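Local coordinates for protein PHO85 cyclin-10 (PDB 4KRD) that serves as the cyclin partner of the kinase PHO85, forming a holoenzyme that phosphorylates and negatively regulates glycogen synthase GSY2 and so restrains glycogen accumulation, at residues 95-109 against 140-153. Residues are numbered along the deposited sequence; the frame is centred on the assembly and turned at random.
Sequences CEYQPTVYLVATFLI and AVRLSTKLLEDFVH
Ser144 OG donates to Val101 O over 2.6 Å, meeting a lone pair in the carbonyl plane; that oxygen also takes the helical bond from Ala105 N. A chi1 of 170° swings the Ser144 hydroxyl to the far side from its own N, toward helix 99-113, and pins two helices of the cyclin fold, 99-113 and 130-148; the axes of 99-109 and 140-148 approach to 8.3 Å. Where helix 84-95 ends, Cys95 O accepts a longer bond, 3.3 Å, from NE2 of His153 in the loop after helix 130-148, and lies near the imidazole plane. Arg142 NH1 holds His153 O from within its own guanidinium plane, and Glu173 pairs with NE of the same arginine. A water joins Tyr97 OH, Thr145 OG1 and Arg142 NH1; a second bridges Gln98 N to Glu149 OE2. An alanine in place of His153 would probably leave Cys95 O without this donor and open a gap beside the Tyr97 ring. Thr145 CG2 makes a CH-pi contact over one face of that ring, 3.7 Å from the centroid, and Cys95 CB lies over the rim of the opposite face. Along the helices, Val101 is a knob among Val141, Ser144, Thr145 and Leu148, and Leu108 fills the next hole, formed by Ala140, Leu143, Ser144 and Leu147. Lys146, Glu149 and Asp150 also bond to another protein's chain. Val104 and Leu148 meet tip to tip, CG2 to CD1 at 3.7 Å.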
loop_
_atom_site.group_PDB
_atom_site.type_symbol
_atom_site.label_atom_id
_atom_site.label_comp_id
_atom_site.label_asym_id
_atom_site.label_seq_id
_atom_site.Cartn_x
_atom_site.Cartn_y
_atom_site.Cartn_z
ATOM N N CYS B 95 -3.617 12.858 -20.362
ATOM C CA CYS B 95 -3.916 12.101 -19.144
ATOM C C CYS B 95 -4.616 12.894 -18.056
ATOM O O CYS B 95 -5.316 12.323 -17.238
ATOM C CB CYS B 95 -2.643 11.490 -18.566
ATOM S SG CYS B 95 -1.877 10.305 -19.625
ATOM N N GLU B 96 -4.407 14.207 -18.029
ATOM C CA GLU B 96 -5.071 15.056 -17.041
ATOM C C GLU B 96 -4.881 14.566 -15.599
ATOM O O GLU B 96 -5.845 14.305 -14.873
ATOM C CB GLU B 96 -6.556 15.218 -17.385
ATOM C CG GLU B 96 -6.798 15.962 -18.698
ATOM C CD GLU B 96 -8.272 15.986 -19.103
ATOM O OE1 GLU B 96 -9.145 15.748 -18.236
ATOM O OE2 GLU B 96 -8.552 16.244 -20.295
ATOM N N TYR B 97 -3.623 14.470 -15.181
ATOM C CA TYR B 97 -3.307 14.041 -13.823
ATOM C C TYR B 97 -3.322 15.203 -12.844
ATOM O O TYR B 97 -3.188 16.363 -13.238
ATOM C CB TYR B 97 -1.926 13.373 -13.782
ATOM C CG TYR B 97 -1.865 12.051 -14.502
ATOM C CD1 TYR B 97 -2.777 11.044 -14.224
ATOM C CD2 TYR B 97 -0.880 11.800 -15.449
ATOM C CE1 TYR B 97 -2.719 9.824 -14.878
ATOM C CE2 TYR B 97 -0.812 10.587 -16.105
ATOM C CZ TYR B 97 -1.735 9.604 -15.819
ATOM O OH TYR B 97 -1.671 8.398 -16.478
ATOM N N GLN B 98 -3.478 14.867 -11.567
ATOM C CA GLN B 98 -3.340 15.799 -10.453
ATOM C C GLN B 98 -1.887 16.162 -10.271
ATOM O O GLN B 98 -1.012 15.417 -10.697
ATOM C CB GLN B 98 -3.818 15.127 -9.169
ATOM C CG GLN B 98 -5.315 14.953 -9.085
ATOM C CD GLN B 98 -6.024 16.264 -8.826
ATOM O OE1 GLN B 98 -6.585 16.872 -9.742
ATOM N NE2 GLN B 98 -5.993 16.716 -7.575
ATOM N N PRO B 99 -1.620 17.301 -9.619
ATOM C CA PRO B 99 -0.235 17.724 -9.386
ATOM C C PRO B 99 0.541 16.701 -8.561
ATOM O O PRO B 99 1.757 16.601 -8.719
ATOM C CB PRO B 99 -0.392 19.029 -8.593
ATOM C CG PRO B 99 -1.748 19.531 -8.956
ATOM C CD PRO B 99 -2.593 18.300 -9.143
ATOM N N THR B 100 -0.160 15.965 -7.696
ATOM C CA THR B 100 0.453 14.934 -6.863
ATOM C C THR B 100 1.227 13.900 -7.680
ATOM O O THR B 100 2.232 13.352 -7.221
ATOM C CB THR B 100 -0.621 14.192 -6.056
ATOM O OG1 THR B 100 -1.424 15.147 -5.359
ATOM C CG2 THR B 100 0.023 13.244 -5.055
ATOM N N VAL B 101 0.759 13.633 -8.891
ATOM C CA VAL B 101 1.399 12.636 -9.739
ATOM C C VAL B 101 2.829 13.057 -10.097
ATOM O O VAL B 101 3.765 12.255 -10.031
ATOM C CB VAL B 101 0.552 12.351 -10.992
ATOM C CG1 VAL B 101 1.329 11.517 -12.004
ATOM C CG2 VAL B 101 -0.752 11.654 -10.576
ATOM N N TYR B 102 2.993 14.332 -10.434
ATOM C CA TYR B 102 4.290 14.859 -10.809
ATOM C C TYR B 102 5.202 15.106 -9.601
ATOM O O TYR B 102 6.420 14.971 -9.709
ATOM C CB TYR B 102 4.115 16.102 -11.694
ATOM C CG TYR B 102 3.291 15.772 -12.921
ATOM C CD1 TYR B 102 3.792 14.913 -13.889
ATOM C CD2 TYR B 102 2.010 16.278 -13.092
ATOM C CE1 TYR B 102 3.063 14.580 -14.994
ATOM C CE2 TYR B 102 1.261 15.956 -14.218
ATOM C CZ TYR B 102 1.804 15.109 -15.166
ATOM O OH TYR B 102 1.102 14.757 -16.297
ATOM N N LEU B 103 4.619 15.433 -8.450
ATOM C CA LEU B 103 5.418 15.589 -7.234
ATOM C C LEU B 103 6.041 14.249 -6.852
ATOM O O LEU B 103 7.226 14.175 -6.521
ATOM C CB LEU B 103 4.580 16.127 -6.073
ATOM C CG LEU B 103 3.830 17.444 -6.312
ATOM C CD1 LEU B 103 2.902 17.775 -5.136
ATOM C CD2 LEU B 103 4.810 18.576 -6.583
ATOM N N VAL B 104 5.244 13.190 -6.912
ATOM C CA VAL B 104 5.758 11.849 -6.637
ATOM C C VAL B 104 6.775 11.432 -7.710
ATOM O O VAL B 104 7.808 10.831 -7.403
ATOM C CB VAL B 104 4.620 10.797 -6.517
ATOM C CG1 VAL B 104 5.195 9.393 -6.539
ATOM C CG2 VAL B 104 3.795 11.009 -5.213
ATOM N N ALA B 105 6.477 11.747 -8.968
ATOM C CA ALA B 105 7.409 11.467 -10.055
ATOM C C ALA B 105 8.744 12.137 -9.798
ATOM O O ALA B 105 9.818 11.557 -10.044
ATOM C CB ALA B 105 6.833 11.937 -11.394
ATOM N N THR B 106 8.681 13.379 -9.334
ATOM C CA THR B 106 9.897 14.125 -9.044
ATOM C C THR B 106 10.672 13.474 -7.902
ATOM O O THR B 106 11.900 13.349 -7.963
ATOM C CB THR B 106 9.606 15.602 -8.710
ATOM O OG1 THR B 106 8.903 16.214 -9.795
ATOM C CG2 THR B 106 10.919 16.373 -8.451
ATOM N N PHE B 107 9.962 13.040 -6.867
ATOM C CA PHE B 107 10.638 12.404 -5.750
ATOM C C PHE B 107 11.279 11.082 -6.148
ATOM O O PHE B 107 12.318 10.712 -5.608
ATOM C CB PHE B 107 9.719 12.185 -4.534
ATOM C CG PHE B 107 10.467 11.664 -3.345
ATOM C CD1 PHE B 107 11.189 12.536 -2.534
ATOM C CD2 PHE B 107 10.511 10.302 -3.070
ATOM C CE1 PHE B 107 11.923 12.064 -1.452
ATOM C CE2 PHE B 107 11.256 9.819 -1.990
ATOM C CZ PHE B 107 11.959 10.704 -1.182
ATOM N N LEU B 108 10.661 10.359 -7.080
ATOM C CA LEU B 108 11.249 9.110 -7.563
ATOM C C LEU B 108 12.614 9.366 -8.222
ATOM O O LEU B 108 13.578 8.628 -7.994
ATOM C CB LEU B 108 10.298 8.373 -8.529
ATOM C CG LEU B 108 8.988 7.836 -7.926
ATOM C CD1 LEU B 108 8.107 7.173 -8.998
ATOM C CD2 LEU B 108 9.272 6.856 -6.787
ATOM N N ILE B 109 12.705 10.410 -9.044
ATOM C CA ILE B 109 13.992 10.720 -9.644
ATOM C C ILE B 109 14.982 11.264 -8.600
ATOM O O ILE B 109 16.167 10.935 -8.644
ATOM C CB ILE B 109 13.865 11.647 -10.884
ATOM C CG1 ILE B 109 13.251 12.991 -10.506
ATOM C CG2 ILE B 109 13.029 10.976 -11.983
ATOM C CD1 ILE B 109 13.454 14.063 -11.599
ATOM N N ALA B 140 8.817 7.269 -14.511
ATOM C CA ALA B 140 8.515 7.952 -13.250
ATOM C C ALA B 140 7.057 8.382 -13.183
ATOM O O ALA B 140 6.419 8.311 -12.125
ATOM C CB ALA B 140 9.452 9.145 -13.040
ATOM N N VAL B 141 6.514 8.824 -14.312
ATOM C CA VAL B 141 5.104 9.176 -14.333
ATOM C C VAL B 141 4.246 7.931 -14.143
ATOM O O VAL B 141 3.302 7.961 -13.381
ATOM C CB VAL B 141 4.683 9.926 -15.614
ATOM C CG1 VAL B 141 3.152 10.027 -15.701
ATOM C CG2 VAL B 141 5.340 11.320 -15.652
ATOM N N ARG B 142 4.587 6.845 -14.827
ATOM C CA ARG B 142 3.754 5.644 -14.803
ATOM C C ARG B 142 3.758 5.012 -13.423
ATOM O O ARG B 142 2.708 4.654 -12.887
ATOM C CB ARG B 142 4.205 4.643 -15.882
ATOM C CG ARG B 142 3.401 3.331 -15.910
ATOM C CD ARG B 142 1.918 3.567 -16.223
ATOM N NE ARG B 142 1.239 2.321 -16.588
ATOM C CZ ARG B 142 -0.070 2.218 -16.781
ATOM N NH1 ARG B 142 -0.840 3.286 -16.637
ATOM N NH2 ARG B 142 -0.605 1.053 -17.110
ATOM N N LEU B 143 4.943 4.900 -12.830
ATOM C CA LEU B 143 5.090 4.317 -11.501
ATOM C C LEU B 143 4.359 5.184 -10.480
ATOM O O LEU B 143 3.689 4.685 -9.575
ATOM C CB LEU B 143 6.586 4.197 -11.152
ATOM C CG LEU B 143 7.043 3.022 -10.293
ATOM C CD1 LEU B 143 6.314 1.750 -10.702
ATOM C CD2 LEU B 143 8.566 2.825 -10.387
ATOM N N SER B 144 4.485 6.496 -10.643
ATOM C CA SER B 144 3.825 7.441 -9.762
ATOM C C SER B 144 2.308 7.235 -9.720
ATOM O O SER B 144 1.713 7.185 -8.635
ATOM C CB SER B 144 4.153 8.888 -10.171
ATOM O OG SER B 144 3.333 9.784 -9.444
ATOM N N THR B 145 1.678 7.115 -10.890
ATOM C CA THR B 145 0.233 6.914 -10.932
ATOM C C THR B 145 -0.175 5.611 -10.232
ATOM O O THR B 145 -1.208 5.562 -9.571
ATOM C CB THR B 145 -0.354 6.917 -12.376
ATOM O OG1 THR B 145 0.154 5.799 -13.116
ATOM C CG2 THR B 145 -0.042 8.234 -13.100
ATOM N N LYS B 146 0.649 4.576 -10.361
ATOM C CA LYS B 146 0.347 3.275 -9.760
ATOM C C LYS B 146 0.550 3.261 -8.237
ATOM O O LYS B 146 -0.099 2.497 -7.527
ATOM C CB LYS B 146 1.171 2.172 -10.436
ATOM C CG LYS B 146 0.665 1.819 -11.818
ATOM C CD LYS B 146 1.312 0.581 -12.410
ATOM C CE LYS B 146 0.638 0.206 -13.733
ATOM N NZ LYS B 146 1.235 -0.992 -14.370
ATOM N N LEU B 147 1.467 4.094 -7.747
ATOM C CA LEU B 147 1.639 4.322 -6.312
ATOM C C LEU B 147 0.500 5.131 -5.693
ATOM O O LEU B 147 0.278 5.080 -4.480
ATOM C CB LEU B 147 2.929 5.084 -6.053
ATOM C CG LEU B 147 4.253 4.345 -6.225
ATOM C CD1 LEU B 147 5.396 5.358 -6.161
ATOM C CD2 LEU B 147 4.428 3.295 -5.154
ATOM N N LEU B 148 -0.208 5.888 -6.522
ATOM C CA LEU B 148 -1.139 6.912 -6.030
ATOM C C LEU B 148 -2.616 6.642 -6.280
ATOM O O LEU B 148 -3.459 6.894 -5.419
ATOM C CB LEU B 148 -0.815 8.257 -6.683
ATOM C CG LEU B 148 0.327 9.065 -6.089
ATOM C CD1 LEU B 148 0.689 10.192 -7.047
ATOM C CD2 LEU B 148 -0.079 9.608 -4.730
ATOM N N GLU B 149 -2.940 6.183 -7.479
ATOM C CA GLU B 149 -4.343 6.139 -7.885
ATOM C C GLU B 149 -4.918 4.734 -7.875
ATOM O O GLU B 149 -4.254 3.784 -8.279
ATOM C CB GLU B 149 -4.504 6.758 -9.270
ATOM C CG GLU B 149 -4.086 8.224 -9.352
ATOM C CD GLU B 149 -5.114 9.172 -8.759
ATOM O OE1 GLU B 149 -6.109 8.700 -8.167
ATOM O OE2 GLU B 149 -4.920 10.397 -8.889
ATOM N N ASP B 150 -6.163 4.598 -7.420
ATOM C CA ASP B 150 -6.833 3.301 -7.472
ATOM C C ASP B 150 -7.167 2.920 -8.893
ATOM O O ASP B 150 -7.245 1.744 -9.230
ATOM C CB ASP B 150 -8.108 3.312 -6.632
ATOM C CG ASP B 150 -7.821 3.263 -5.154
ATOM O OD1 ASP B 150 -6.722 2.802 -4.775
ATOM O OD2 ASP B 150 -8.691 3.681 -4.367
ATOM N N PHE B 151 -7.389 3.924 -9.727
ATOM C CA PHE B 151 -7.592 3.670 -11.146
ATOM C C PHE B 151 -6.541 4.419 -11.964
ATOM O O PHE B 151 -6.330 5.615 -11.770
ATOM C CB PHE B 151 -9.017 4.049 -11.576
ATOM C CG PHE B 151 -10.087 3.221 -10.908
ATOM C CD1 PHE B 151 -10.378 1.940 -11.357
ATOM C CD2 PHE B 151 -10.789 3.718 -9.824
ATOM C CE1 PHE B 151 -11.363 1.170 -10.740
ATOM C CE2 PHE B 151 -11.772 2.956 -9.205
ATOM C CZ PHE B 151 -12.056 1.679 -9.663
ATOM N N VAL B 152 -5.859 3.698 -12.845
ATOM C CA VAL B 152 -4.908 4.320 -13.745
ATOM C C VAL B 152 -5.294 4.012 -15.175
ATOM O O VAL B 152 -6.051 3.078 -15.431
ATOM C CB VAL B 152 -3.457 3.851 -13.492
ATOM C CG1 VAL B 152 -3.022 4.240 -12.091
ATOM C CG2 VAL B 152 -3.327 2.350 -13.719
ATOM N N HIS B 153 -4.778 4.810 -16.099
ATOM C CA HIS B 153 -4.967 4.558 -17.517
ATOM C C HIS B 153 -4.502 3.163 -17.891
ATOM O O HIS B 153 -3.584 2.608 -17.276
ATOM C CB HIS B 153 -4.222 5.608 -18.343
ATOM C CG HIS B 153 -4.743 6.995 -18.142
ATOM N ND1 HIS B 153 -5.948 7.417 -18.668
ATOM C CD2 HIS B 153 -4.245 8.044 -17.448
ATOM C CE1 HIS B 153 -6.162 8.672 -18.314
ATOM N NE2 HIS B 153 -5.142 9.077 -17.577
HETATM O O HOH W 1 -0.843 5.790 -15.629
HETATM O O HOH W 2 -4.106 12.118 -10.951
#